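Local coordinates for protein aromatic-amino-acid transaminase TyrB (Burkholderia cenocepacia K56-2Valvano, PDB 4WD2) that probably catalyses the pyridoxal-phosphate-dependent transfer of amino groups between aromatic amino acids and 2-oxo acids, at residues G163-F167 with V195-Q201. Sequence-based numbering, arbitrary orientation.
Sequences GGLKF and VDLDEGQ
Gln201 lies over one face of the Phe167 ring: its CB sits 3.8 Å from the ring centroid, 19° off the normal, a CH-pi contact displaced toward the rim. The rest of the glutamine runs extended back across the ring, antiparallel to the phenylalanine side chain, and its amide stacks at 29° to the ring plane with NE2 3.5 Å from Phe167 CB. Apolar contacts continue along the interface. Leu165 CD2 packs 3.7 Å from Leu197 CD1, and Leu165 CB lies 3.5 Å from Val195 CG1. Val195, at chi1 173°, places CG1 against Leu165 and CG2 against the carbonyl oxygen of Gly163. In this class I/II aminotransferase the contact joins the short edge strand 164-165 of the large mixed sheet, where Gly163 and Gly164 form a G1 beta bulge opposite Asp159, to the start of helix 199-211. A capping box of Asp198 and Gln201 steadies the glutamine amide through OE1, which accepts a 3.0 Å hydrogen bond from Asp198 N; Gln201 N donates to Asp198 OD1 at 2.8 Å. The Asp196 carboxylate is engaged by a salt bridge from OD2 to Arg353 and by hydrogen bonds from the backbone N of Cys189 to OD2 and of His190 to OD1.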
ATOM      1  N   GLY A 163     -32.190 -10.702  15.702  1.00 19.59           N
ATOM      2  CA  GLY A 163     -30.832 -11.150  15.480  1.00 15.97           C
ATOM      3  C   GLY A 163     -30.687 -11.453  14.007  1.00 14.64           C
ATOM      4  O   GLY A 163     -29.733 -12.110  13.588  1.00 13.52           O
ATOM      5  N   GLY A 164     -31.651 -10.963  13.226  1.00 14.60           N
ATOM      6  CA  GLY A 164     -31.715 -11.236  11.803  1.00 14.23           C
ATOM      7  C   GLY A 164     -31.660  -9.992  10.939  1.00 13.57           C
ATOM      8  O   GLY A 164     -30.977  -9.019  11.264  1.00 13.53           O
ATOM      9  N   LEU A 165     -32.380 -10.025   9.827  1.00 11.31           N
ATOM     10  CA  LEU A 165     -32.271  -8.979   8.819  1.00 15.19           C
ATOM     11  C   LEU A 165     -33.566  -8.190   8.634  1.00 16.55           C
ATOM     12  O   LEU A 165     -34.643  -8.770   8.503  1.00 17.65           O
ATOM     13  CB  LEU A 165     -31.852  -9.596   7.485  1.00 14.37           C
ATOM     14  CG  LEU A 165     -31.692  -8.659   6.290  1.00 13.67           C
ATOM     15  CD1 LEU A 165     -30.393  -7.882   6.391  1.00  9.25           C
ATOM     16  CD2 LEU A 165     -31.749  -9.471   5.010  1.00 11.71           C
ATOM     17  N   LYS A 166     -33.456  -6.865   8.627  1.00 15.67           N
ATOM     18  CA  LYS A 166     -34.589  -6.008   8.296  1.00 15.57           C
ATOM     19  C   LYS A 166     -34.655  -5.815   6.794  1.00 13.92           C
ATOM     20  O   LYS A 166     -34.418  -4.714   6.305  1.00 13.52           O
ATOM     21  CB  LYS A 166     -34.473  -4.643   8.974  1.00 17.13           C
ATOM     22  CG  LYS A 166     -34.313  -4.675  10.469  1.00 20.65           C
ATOM     23  CD  LYS A 166     -33.976  -3.283  10.991  1.00 23.41           C
ATOM     24  CE  LYS A 166     -35.192  -2.569  11.535  1.00 26.35           C
ATOM     25  NZ  LYS A 166     -35.363  -2.825  12.993  1.00 28.84           N
ATOM     26  N   PHE A 167     -34.969  -6.873   6.057  1.00 13.26           N
ATOM     27  CA  PHE A 167     -34.838  -6.797   4.612  1.00 12.90           C
ATOM     28  C   PHE A 167     -35.804  -5.823   3.947  1.00 13.86           C
ATOM     29  O   PHE A 167     -35.429  -5.133   3.002  1.00 14.20           O
ATOM     30  CB  PHE A 167     -35.011  -8.161   3.967  1.00 12.90           C
ATOM     31  CG  PHE A 167     -34.870  -8.110   2.483  1.00 12.65           C
ATOM     32  CD1 PHE A 167     -33.647  -7.783   1.909  1.00 11.98           C
ATOM     33  CD2 PHE A 167     -35.959  -8.328   1.657  1.00 13.46           C
ATOM     34  CE1 PHE A 167     -33.515  -7.709   0.533  1.00 11.62           C
ATOM     35  CE2 PHE A 167     -35.828  -8.255   0.285  1.00 13.07           C
ATOM     36  CZ  PHE A 167     -34.605  -7.949  -0.272  1.00 11.57           C
ATOM     37  N   VAL A 195     -25.231 -11.557   9.860  1.00 10.01           N
ATOM     38  CA  VAL A 195     -26.527 -11.648   9.190  1.00  8.95           C
ATOM     39  C   VAL A 195     -26.353 -11.437   7.680  1.00  8.74           C
ATOM     40  O   VAL A 195     -25.862 -10.396   7.243  1.00  6.94           O
ATOM     41  CB  VAL A 195     -27.536 -10.625   9.762  1.00  8.85           C
ATOM     42  CG1 VAL A 195     -28.819 -10.613   8.939  1.00  7.15           C
ATOM     43  CG2 VAL A 195     -27.851 -10.934  11.224  1.00  8.65           C
ATOM     44  N   ASP A 196     -26.759 -12.431   6.892  1.00 10.32           N
ATOM     45  CA  ASP A 196     -26.624 -12.375   5.431  1.00 10.40           C
ATOM     46  C   ASP A 196     -27.968 -12.389   4.708  1.00 11.14           C
ATOM     47  O   ASP A 196     -28.946 -12.945   5.204  1.00 11.21           O
ATOM     48  CB  ASP A 196     -25.787 -13.551   4.913  1.00  9.65           C
ATOM     49  CG  ASP A 196     -24.325 -13.464   5.311  1.00 11.06           C
ATOM     50  OD1 ASP A 196     -23.909 -12.409   5.835  1.00 10.84           O
ATOM     51  OD2 ASP A 196     -23.585 -14.448   5.077  1.00 11.82           O
ATOM     52  N   LEU A 197     -28.004 -11.799   3.518  1.00 11.04           N
ATOM     53  CA  LEU A 197     -29.150 -11.955   2.630  1.00  9.19           C
ATOM     54  C   LEU A 197     -29.159 -13.368   2.065  1.00  9.58           C
ATOM     55  O   LEU A 197     -28.093 -13.964   1.883  1.00 10.26           O
ATOM     56  CB  LEU A 197     -29.103 -10.944   1.482  1.00  8.64           C
ATOM     57  CG  LEU A 197     -29.608  -9.509   1.665  1.00  8.29           C
ATOM     58  CD1 LEU A 197     -28.834  -8.773   2.759  1.00  7.72           C
ATOM     59  CD2 LEU A 197     -29.497  -8.767   0.341  1.00  6.95           C
ATOM     60  N   ASP A 198     -30.342 -13.907   1.775  1.00  7.92           N
ATOM     61  CA  ASP A 198     -30.404 -15.144   0.996  1.00  8.66           C
ATOM     62  C   ASP A 198     -30.470 -14.785  -0.492  1.00  8.51           C
ATOM     63  O   ASP A 198     -30.597 -13.618  -0.848  1.00  6.43           O
ATOM     64  CB  ASP A 198     -31.587 -16.038   1.417  1.00 10.68           C
ATOM     65  CG  ASP A 198     -32.947 -15.374   1.234  1.00 12.21           C
ATOM     66  OD1 ASP A 198     -33.239 -14.855   0.136  1.00 12.61           O
ATOM     67  OD2 ASP A 198     -33.743 -15.392   2.196  1.00 12.65           O
ATOM     68  N   GLU A 199     -30.363 -15.789  -1.354  1.00  7.19           N
ATOM     69  CA  GLU A 199     -30.268 -15.557  -2.796  1.00  7.11           C
ATOM     70  C   GLU A 199     -31.527 -14.969  -3.407  1.00  7.30           C
ATOM     71  O   GLU A 199     -31.464 -14.334  -4.456  1.00  7.87           O
ATOM     72  CB  GLU A 199     -29.906 -16.857  -3.505  1.00  8.28           C
ATOM     73  CG  GLU A 199     -28.505 -17.317  -3.138  1.00 11.04           C
ATOM     74  CD  GLU A 199     -28.054 -18.533  -3.911  1.00 12.64           C
ATOM     75  OE1 GLU A 199     -28.872 -19.105  -4.663  1.00 13.78           O
ATOM     76  OE2 GLU A 199     -26.873 -18.905  -3.764  1.00 12.42           O
ATOM     77  N   GLY A 200     -32.665 -15.176  -2.751  1.00  7.97           N
ATOM     78  CA  GLY A 200     -33.909 -14.556  -3.172  1.00  9.16           C
ATOM     79  C   GLY A 200     -33.916 -13.070  -2.852  1.00 10.21           C
ATOM     80  O   GLY A 200     -34.296 -12.249  -3.690  1.00 10.60           O
ATOM     81  N   GLN A 201     -33.481 -12.725  -1.641  1.00  9.76           N
ATOM     82  CA  GLN A 201     -33.362 -11.328  -1.233  1.00  9.19           C
ATOM     83  C   GLN A 201     -32.339 -10.607  -2.111  1.00  9.85           C
ATOM     84  O   GLN A 201     -32.534  -9.449  -2.493  1.00  9.74           O
ATOM     85  CB  GLN A 201     -32.987 -11.238   0.250  1.00  8.72           C
ATOM     86  CG  GLN A 201     -34.041 -11.863   1.178  1.00  9.29           C
ATOM     87  CD  GLN A 201     -33.613 -11.894   2.631  1.00  8.13           C
ATOM     88  OE1 GLN A 201     -32.462 -12.180   2.938  1.00  6.86           O
ATOM     89  NE2 GLN A 201     -34.545 -11.592   3.538  1.00  7.85           N
TER